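Local coordinates for protein 4-hydroxy-3-methylbut-2-enyl diphosphate reductase, apicoplast (PDB 4N7B) that reduces (E)-4-hydroxy-3-methylbut-2-enyl diphosphate to isopentenyl and dimethylallyl diphosphate with an iron-sulfur cluster, ending the apicoplast MEP pathway of isoprenoid precursor synthesis, at residues T384-D389 and L447-Q452; T421-I426 and A479-A484. One frame throughout, in Å; residues are numbered along the deposited sequence.

Interaction 1 (T384-D389 and L447-Q452); sequences TLSMDD and LVYSSQ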
ATOM      1  N   THR A 384       2.931  -1.409  -4.707  1.00 28.56           N
ATOM      2  CA  THR A 384       1.537  -1.108  -4.996  1.00 28.26           C
ATOM      3  C   THR A 384       1.269  -0.590  -6.419  1.00 32.90           C
ATOM      4  O   THR A 384       0.231   0.009  -6.672  1.00 36.18           O
ATOM      5  CB  THR A 384       1.045  -0.031  -4.039  1.00 28.25           C
ATOM      6  OG1 THR A 384       1.993   1.040  -4.023  1.00 31.56           O
ATOM      7  CG2 THR A 384       0.887  -0.593  -2.625  1.00 28.19           C
ATOM      8  N   LEU A 385       2.169  -0.849  -7.358  1.00 32.66           N
ATOM      9  CA  LEU A 385       1.986  -0.364  -8.720  1.00 26.77           C
ATOM     10  C   LEU A 385       0.788  -1.020  -9.427  1.00 33.24           C
ATOM     11  O   LEU A 385       0.268  -2.052  -9.003  1.00 32.46           O
ATOM     12  CB  LEU A 385       3.253  -0.629  -9.533  1.00 30.73           C
ATOM     13  CG  LEU A 385       4.499   0.116  -9.043  1.00 32.69           C
ATOM     14  CD1 LEU A 385       5.650  -0.156  -9.987  1.00 36.74           C
ATOM     15  CD2 LEU A 385       4.222   1.616  -8.941  1.00 31.61           C
ATOM     16  N   SER A 386       0.336  -0.379 -10.495  1.00 26.72           N
ATOM     17  CA  SER A 386      -0.500  -1.019 -11.488  1.00 27.33           C
ATOM     18  C   SER A 386       0.313  -2.126 -12.124  1.00 30.76           C
ATOM     19  O   SER A 386       1.440  -1.892 -12.553  1.00 27.96           O
ATOM     20  CB  SER A 386      -0.849  -0.013 -12.582  1.00 29.57           C
ATOM     21  OG  SER A 386      -1.240  -0.693 -13.757  1.00 35.82           O
ATOM     22  N   MET A 387      -0.236  -3.329 -12.188  1.00 23.97           N
ATOM     23  CA  MET A 387       0.468  -4.433 -12.829  1.00 29.46           C
ATOM     24  C   MET A 387       0.640  -4.148 -14.307  1.00 28.63           C
ATOM     25  O   MET A 387       1.606  -4.583 -14.912  1.00 29.38           O
ATOM     26  CB  MET A 387      -0.295  -5.739 -12.646  1.00 22.75           C
ATOM     27  CG  MET A 387      -0.364  -6.194 -11.203  1.00 33.65           C
ATOM     28  SD  MET A 387      -0.945  -7.897 -11.066  1.00 39.71           S
ATOM     29  CE  MET A 387      -2.646  -7.706 -11.403  1.00 27.17           C
ATOM     30  N   ASP A 388      -0.302  -3.415 -14.889  1.00 27.52           N
ATOM     31  CA  ASP A 388      -0.244  -3.101 -16.315  1.00 27.35           C
ATOM     32  C   ASP A 388       0.876  -2.125 -16.639  1.00 28.07           C
ATOM     33  O   ASP A 388       1.665  -2.384 -17.531  1.00 30.06           O
ATOM     34  CB  ASP A 388      -1.568  -2.522 -16.776  1.00 24.93           C
ATOM     35  CG  ASP A 388      -2.732  -3.453 -16.484  1.00 33.42           C
ATOM     36  OD1 ASP A 388      -2.822  -4.520 -17.138  1.00 34.81           O
ATOM     37  OD2 ASP A 388      -3.535  -3.126 -15.575  1.00 30.51           O
ATOM     38  N   ASP A 389       0.930  -1.013 -15.906  1.00 25.92           N
ATOM     39  CA  ASP A 389       1.991  -0.033 -16.049  1.00 33.07           C
ATOM     40  C   ASP A 389       3.332  -0.668 -15.756  1.00 35.31           C
ATOM     41  O   ASP A 389       4.300  -0.465 -16.492  1.00 35.24           O
ATOM     42  CB  ASP A 389       1.802   1.119 -15.069  1.00 32.52           C
ATOM     43  CG  ASP A 389       0.760   2.138 -15.520  1.00 40.31           C
ATOM     44  OD1 ASP A 389       0.251   2.052 -16.671  1.00 40.83           O
ATOM     45  OD2 ASP A 389       0.468   3.053 -14.696  1.00 43.19           O
ATOM     46  N   LEU A 447      -6.380   0.845  -8.479  1.00 23.97           N
ATOM     47  CA  LEU A 447      -7.563   0.021  -8.717  1.00 27.29           C
ATOM     48  C   LEU A 447      -8.473   0.769  -9.675  1.00 23.36           C
ATOM     49  O   LEU A 447      -8.964   0.210 -10.653  1.00 19.95           O
ATOM     50  CB  LEU A 447      -8.298  -0.282  -7.416  1.00 25.31           C
ATOM     51  CG  LEU A 447      -7.657  -1.373  -6.570  1.00 21.86           C
ATOM     52  CD1 LEU A 447      -8.366  -1.466  -5.234  1.00 23.30           C
ATOM     53  CD2 LEU A 447      -7.717  -2.696  -7.280  1.00 24.98           C
ATOM     54  N   VAL A 448      -8.708   2.038  -9.390  1.00 25.13           N
ATOM     55  CA  VAL A 448      -9.515   2.862 -10.281  1.00 26.75           C
ATOM     56  C   VAL A 448      -8.952   2.803 -11.700  1.00 25.58           C
ATOM     57  O   VAL A 448      -9.679   2.635 -12.688  1.00 28.34           O
ATOM     58  CB  VAL A 448      -9.506   4.318  -9.817  1.00 26.11           C
ATOM     59  CG1 VAL A 448      -9.911   5.279 -10.966  1.00 31.38           C
ATOM     60  CG2 VAL A 448     -10.412   4.478  -8.640  1.00 27.56           C
ATOM     61  N   TYR A 449      -7.641   2.962 -11.797  1.00 29.26           N
ATOM     62  CA  TYR A 449      -6.975   2.982 -13.094  1.00 26.32           C
ATOM     63  C   TYR A 449      -7.130   1.650 -13.822  1.00 29.99           C
ATOM     64  O   TYR A 449      -7.322   1.618 -15.032  1.00 21.79           O
ATOM     65  CB  TYR A 449      -5.509   3.285 -12.869  1.00 23.65           C
ATOM     66  CG  TYR A 449      -4.623   3.342 -14.087  1.00 25.01           C
ATOM     67  CD1 TYR A 449      -4.595   4.469 -14.894  1.00 24.07           C
ATOM     68  CD2 TYR A 449      -3.771   2.294 -14.395  1.00 27.72           C
ATOM     69  CE1 TYR A 449      -3.744   4.550 -15.989  1.00 25.29           C
ATOM     70  CE2 TYR A 449      -2.926   2.361 -15.484  1.00 28.56           C
ATOM     71  CZ  TYR A 449      -2.922   3.500 -16.283  1.00 29.75           C
ATOM     72  OH  TYR A 449      -2.077   3.572 -17.364  1.00 32.46           O
ATOM     73  N   SER A 450      -7.037   0.547 -13.086  1.00 23.29           N
ATOM     74  CA  SER A 450      -7.139  -0.782 -13.694  1.00 20.19           C
ATOM     75  C   SER A 450      -8.469  -0.934 -14.409  1.00 23.66           C
ATOM     76  O   SER A 450      -8.536  -1.508 -15.487  1.00 23.64           O
ATOM     77  CB  SER A 450      -7.012  -1.885 -12.625  1.00 20.30           C
ATOM     78  OG  SER A 450      -5.730  -1.875 -12.017  1.00 31.87           O
ATOM     79  N   SER A 451      -9.540  -0.439 -13.795  1.00 24.16           N
ATOM     80  CA  SER A 451     -10.864  -0.477 -14.425  1.00 19.94           C
ATOM     81  C   SER A 451     -10.947   0.448 -15.637  1.00 21.05           C
ATOM     82  O   SER A 451     -11.557   0.108 -16.654  1.00 21.14           O
ATOM     83  CB  SER A 451     -11.926  -0.077 -13.398  1.00 22.84           C
ATOM     84  OG  SER A 451     -13.222   0.028 -13.970  1.00 23.20           O
ATOM     85  N   GLN A 452     -10.364   1.642 -15.533  1.00 22.90           N
ATOM     86  CA  GLN A 452     -10.492   2.619 -16.615  1.00 21.88           C
ATOM     87  C   GLN A 452      -9.798   2.179 -17.898  1.00 24.05           C
ATOM     88  O   GLN A 452     -10.356   2.355 -18.988  1.00 25.99           O
ATOM     89  CB  GLN A 452      -9.950   3.978 -16.197  1.00 22.07           C
ATOM     90  CG  GLN A 452     -10.749   4.645 -15.116  1.00 21.77           C
ATOM     91  CD  GLN A 452     -10.051   5.874 -14.589  1.00 26.97           C
ATOM     92  OE1 GLN A 452      -8.864   5.835 -14.273  1.00 32.39           O
ATOM     93  NE2 GLN A 452     -10.767   6.979 -14.520  1.00 25.83           N
TER
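The phenol ring of Tyr-449 presents its edge to Ser-386, whose OG lies near the ring plane, 3.9 Å from Tyr-449 CE2. The carboxylate of Asp-389 arrives obliquely at the hydroxyl end of the same ring, and the two flat groups are inclined by 58°. Asp-389 and Tyr-449 reach for each other from opposing helices. Tyr-449 OH donates to Asp-389 OD1 over 2.9 Å, and OD1 accepts with its syn lone pair, on the side of the other carboxylate oxygen. OD1 also lies 3.4 Å from Tyr-449 CE2, so the carboxylate is in contact with the ring carbons as well as accepting the hydrogen bond. With CG anti to the backbone N (chi1 179°), Tyr-449 extends from helix 442-452 toward the start of helix 387-400.

Ser-386 has a second task. As N-cap of helix 387-400, its OG receives an almost straight bond from Asp-389 N at 3.1 Å (174°) and a weak, strongly bent one from Asp-388 N. The backbone at the base of Asp-389 is thereby fixed next to the ring. Both aspartates sit in the first turn, where the helix end would be expected to stabilise their negative charge.

Asp-388 points the same way, but its OD2 stops 4.4 Å from Ser-450 OG. Its charge is met instead by a salt bridge to Arg-454, which also binds Ser-450 O, while Ser-450 OG turns back to Lys-446 O in its own helix. From helix 414-427, Gln-420 holds Leu-385 O and Met-387 N. The pairing is a capped helix start docked on the last turns of another helix, here at a junction between two of the alpha/beta units of the IspH fold.

Interaction 2 (T421-I426 and A479-A484); sequences TALNKI and ALTSAA
Helix 421-426 runs almost exactly antiparallel to strand 479-482, at 173° between their directions, with the short axes 9.3 Å apart. The nearest backbone pairs step along in opposite senses: Leu-423 CA lies 7.3 Å from Thr-481 CA, and one helical turn later Ile-426 CA is 7.0 Å from Ala-479 CA. The strand is an inner one of a parallel sheet, its backbone bonded to Leu-432 and Ile-434 on one flank and to Tyr-223 and Ile-225 on the other.

Leu-423 does most of the touching. Its CB leaves the helix tangentially to the strand, but with CG anti to the backbone N (chi1 171°) the forked end swings over the sheet and spans two strand residues. Its CD1 meets Ala-479 CB at 4.2 Å, and its CD2 meets the methyl CG2 of Thr-481 at 4.3 Å. Ile-426 points directly at the strand and brings its CG2 branch to 4.5 Å from Ala-479 CB, so that this small methyl receives both helix residues. Leu-480, between the two contact positions, points away from the helix.

A neighbour continues the same apolar layer: Ile-225 of strand 221-226 packs on Leu-423 and Ile-426. Beyond the strand the chain runs on to Ala-484, which touches the iron-sulfur cluster and whose N is bound by Asn-443 OD1.

No hydrogen bond crosses between helix and strand. Methyl groups meeting at ordinary van der Waals distances, all on buried residues, imply that hydrophobic burial holds this helix on its sheet, while the backbone of Ala-479, Leu-480 and Thr-481 bonds to the neighbouring strands.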
ATOM      1  N   THR A 421      -6.419  -8.055  -9.771  1.00 23.51           N
ATOM      2  CA  THR A 421      -6.797  -9.219 -10.569  1.00 23.22           C
ATOM      3  C   THR A 421      -8.309  -9.496 -10.464  1.00 28.46           C
ATOM      4  O   THR A 421      -8.987  -9.748 -11.476  1.00 28.88           O
ATOM      5  CB  THR A 421      -5.993 -10.468 -10.166  1.00 24.34           C
ATOM      6  OG1 THR A 421      -4.599 -10.237 -10.428  1.00 27.40           O
ATOM      7  CG2 THR A 421      -6.464 -11.699 -10.962  1.00 29.71           C
ATOM      8  N   ALA A 422      -8.849  -9.414  -9.257  1.00 26.66           N
ATOM      9  CA  ALA A 422     -10.258  -9.731  -9.063  1.00 35.78           C
ATOM     10  C   ALA A 422     -11.131  -8.667  -9.731  1.00 27.03           C
ATOM     11  O   ALA A 422     -12.085  -8.977 -10.436  1.00 29.71           O
ATOM     12  CB  ALA A 422     -10.564  -9.828  -7.593  1.00 20.15           C
ATOM     13  N   LEU A 423     -10.785  -7.407  -9.519  1.00 20.78           N
ATOM     14  CA  LEU A 423     -11.524  -6.300 -10.122  1.00 29.85           C
ATOM     15  C   LEU A 423     -11.470  -6.381 -11.656  1.00 28.91           C
ATOM     16  O   LEU A 423     -12.488  -6.198 -12.351  1.00 26.80           O
ATOM     17  CB  LEU A 423     -10.933  -4.973  -9.648  1.00 24.89           C
ATOM     18  CG  LEU A 423     -11.458  -3.722 -10.360  1.00 20.11           C
ATOM     19  CD1 LEU A 423     -12.970  -3.595 -10.147  1.00 19.39           C
ATOM     20  CD2 LEU A 423     -10.715  -2.457  -9.894  1.00 19.25           C
ATOM     21  N   ASN A 424     -10.280  -6.666 -12.189  1.00 22.97           N
ATOM     22  CA  ASN A 424     -10.101  -6.763 -13.639  1.00 26.50           C
ATOM     23  C   ASN A 424     -11.011  -7.808 -14.272  1.00 34.84           C
ATOM     24  O   ASN A 424     -11.483  -7.616 -15.391  1.00 28.77           O
ATOM     25  CB  ASN A 424      -8.655  -7.096 -13.985  1.00 24.41           C
ATOM     26  CG  ASN A 424      -7.721  -5.935 -13.738  1.00 27.87           C
ATOM     27  OD1 ASN A 424      -8.164  -4.803 -13.618  1.00 24.57           O
ATOM     28  ND2 ASN A 424      -6.424  -6.207 -13.672  1.00 28.67           N
ATOM     29  N   LYS A 425     -11.239  -8.916 -13.564  1.00 26.73           N
ATOM     30  CA  LYS A 425     -12.059 -10.021 -14.080  1.00 28.23           C
ATOM     31  C   LYS A 425     -13.525  -9.660 -14.201  1.00 29.81           C
ATOM     32  O   LYS A 425     -14.189 -10.062 -15.149  1.00 34.20           O
ATOM     33  CB  LYS A 425     -11.979 -11.237 -13.164  1.00 34.29           C
ATOM     34  CG  LYS A 425     -11.137 -12.356 -13.707  1.00 44.45           C
ATOM     35  CD  LYS A 425     -10.826 -13.364 -12.607  1.00 65.66           C
ATOM     36  CE  LYS A 425      -9.415 -13.897 -12.739  1.00 60.35           C
ATOM     37  NZ  LYS A 425      -9.108 -14.853 -11.641  1.00 58.98           N
ATOM     38  N   ILE A 426     -14.025  -8.898 -13.228  1.00 28.45           N
ATOM     39  CA  ILE A 426     -15.445  -8.585 -13.166  1.00 25.31           C
ATOM     40  C   ILE A 426     -15.807  -7.210 -13.752  1.00 30.42           C
ATOM     41  O   ILE A 426     -16.906  -7.060 -14.268  1.00 25.14           O
ATOM     42  CB  ILE A 426     -16.000  -8.689 -11.711  1.00 29.55           C
ATOM     43  CG1 ILE A 426     -17.520  -8.574 -11.699  1.00 25.95           C
ATOM     44  CG2 ILE A 426     -15.441  -7.592 -10.852  1.00 28.75           C
ATOM     45  CD1 ILE A 426     -18.234  -9.591 -12.580  1.00 29.70           C
ATOM     46  N   ALA A 479     -19.388  -2.607 -10.077  1.00 26.50           N
ATOM     47  CA  ALA A 479     -18.321  -3.384  -9.490  1.00 25.16           C
ATOM     48  C   ALA A 479     -17.873  -2.624  -8.237  1.00 31.35           C
ATOM     49  O   ALA A 479     -17.471  -1.453  -8.339  1.00 21.00           O
ATOM     50  CB  ALA A 479     -17.177  -3.484 -10.482  1.00 25.95           C
ATOM     51  N   LEU A 480     -17.977  -3.236  -7.054  1.00 20.15           N
ATOM     52  CA  LEU A 480     -17.593  -2.517  -5.836  1.00 24.04           C
ATOM     53  C   LEU A 480     -16.422  -3.197  -5.145  1.00 25.35           C
ATOM     54  O   LEU A 480     -16.506  -4.381  -4.811  1.00 20.87           O
ATOM     55  CB  LEU A 480     -18.771  -2.401  -4.878  1.00 26.34           C
ATOM     56  CG  LEU A 480     -18.486  -1.824  -3.492  1.00 26.37           C
ATOM     57  CD1 LEU A 480     -18.104  -0.346  -3.557  1.00 28.67           C
ATOM     58  CD2 LEU A 480     -19.704  -2.014  -2.589  1.00 28.33           C
ATOM     59  N   THR A 481     -15.322  -2.468  -4.968  1.00 19.30           N
ATOM     60  CA  THR A 481     -14.182  -2.994  -4.236  1.00 19.00           C
ATOM     61  C   THR A 481     -13.574  -1.935  -3.320  1.00 19.38           C
ATOM     62  O   THR A 481     -14.120  -0.848  -3.184  1.00 21.19           O
ATOM     63  CB  THR A 481     -13.113  -3.560  -5.167  1.00 25.32           C
ATOM     64  OG1 THR A 481     -12.120  -4.222  -4.373  1.00 24.49           O
ATOM     65  CG2 THR A 481     -12.457  -2.481  -5.950  1.00 28.07           C
ATOM     66  N   SER A 482     -12.450  -2.236  -2.692  1.00 19.31           N
ATOM     67  CA  SER A 482     -11.861  -1.292  -1.769  1.00 19.84           C
ATOM     68  C   SER A 482     -10.376  -1.544  -1.665  1.00 19.82           C
ATOM     69  O   SER A 482      -9.910  -2.659  -1.883  1.00 25.64           O
ATOM     70  CB  SER A 482     -12.520  -1.407  -0.389  1.00 26.38           C
ATOM     71  OG  SER A 482     -12.342  -2.719   0.122  1.00 22.78           O
ATOM     72  N   ALA A 483      -9.640  -0.487  -1.344  1.00 23.72           N
ATOM     73  CA  ALA A 483      -8.191  -0.536  -1.291  1.00 24.27           C
ATOM     74  C   ALA A 483      -7.694  -1.272  -0.060  1.00 25.00           C
ATOM     75  O   ALA A 483      -8.459  -1.566   0.859  1.00 28.14           O
ATOM     76  CB  ALA A 483      -7.638   0.859  -1.298  1.00 26.81           C
ATOM     77  N   ALA A 484      -6.396  -1.547  -0.048  1.00 25.03           N
ATOM     78  CA  ALA A 484      -5.788  -2.343   1.003  1.00 25.75           C
ATOM     79  C   ALA A 484      -5.741  -1.632   2.348  1.00 28.89           C
ATOM     80  O   ALA A 484      -5.409  -2.247   3.358  1.00 28.15           O
ATOM     81  CB  ALA A 484      -4.370  -2.766   0.580  1.00 28.91           C
TER

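In the fold
The four segments alternate along the chain, in the order 384-389, 421-426, 447-452 and 479-484, so the two contacts interlock; their centres are 10 Å apart. Helices 414-427 and 442-452 provide the join: Leu-447 O packs against Leu-423 CD2 at 3.3 Å, and Ser-450 CB against Asn-424 OD1. Interaction 2 lies within the unit built on the five-stranded parallel sheet, between helix 414-427 and strand 477-482, whereas interaction 1 ties that unit to the start of helix 387-400, which follows a strand of another sheet. Interaction 1 thus joins two units while interaction 2 packs the interior of one of them, whose strand leads on to Ala-484 beside the iron-sulfur cluster.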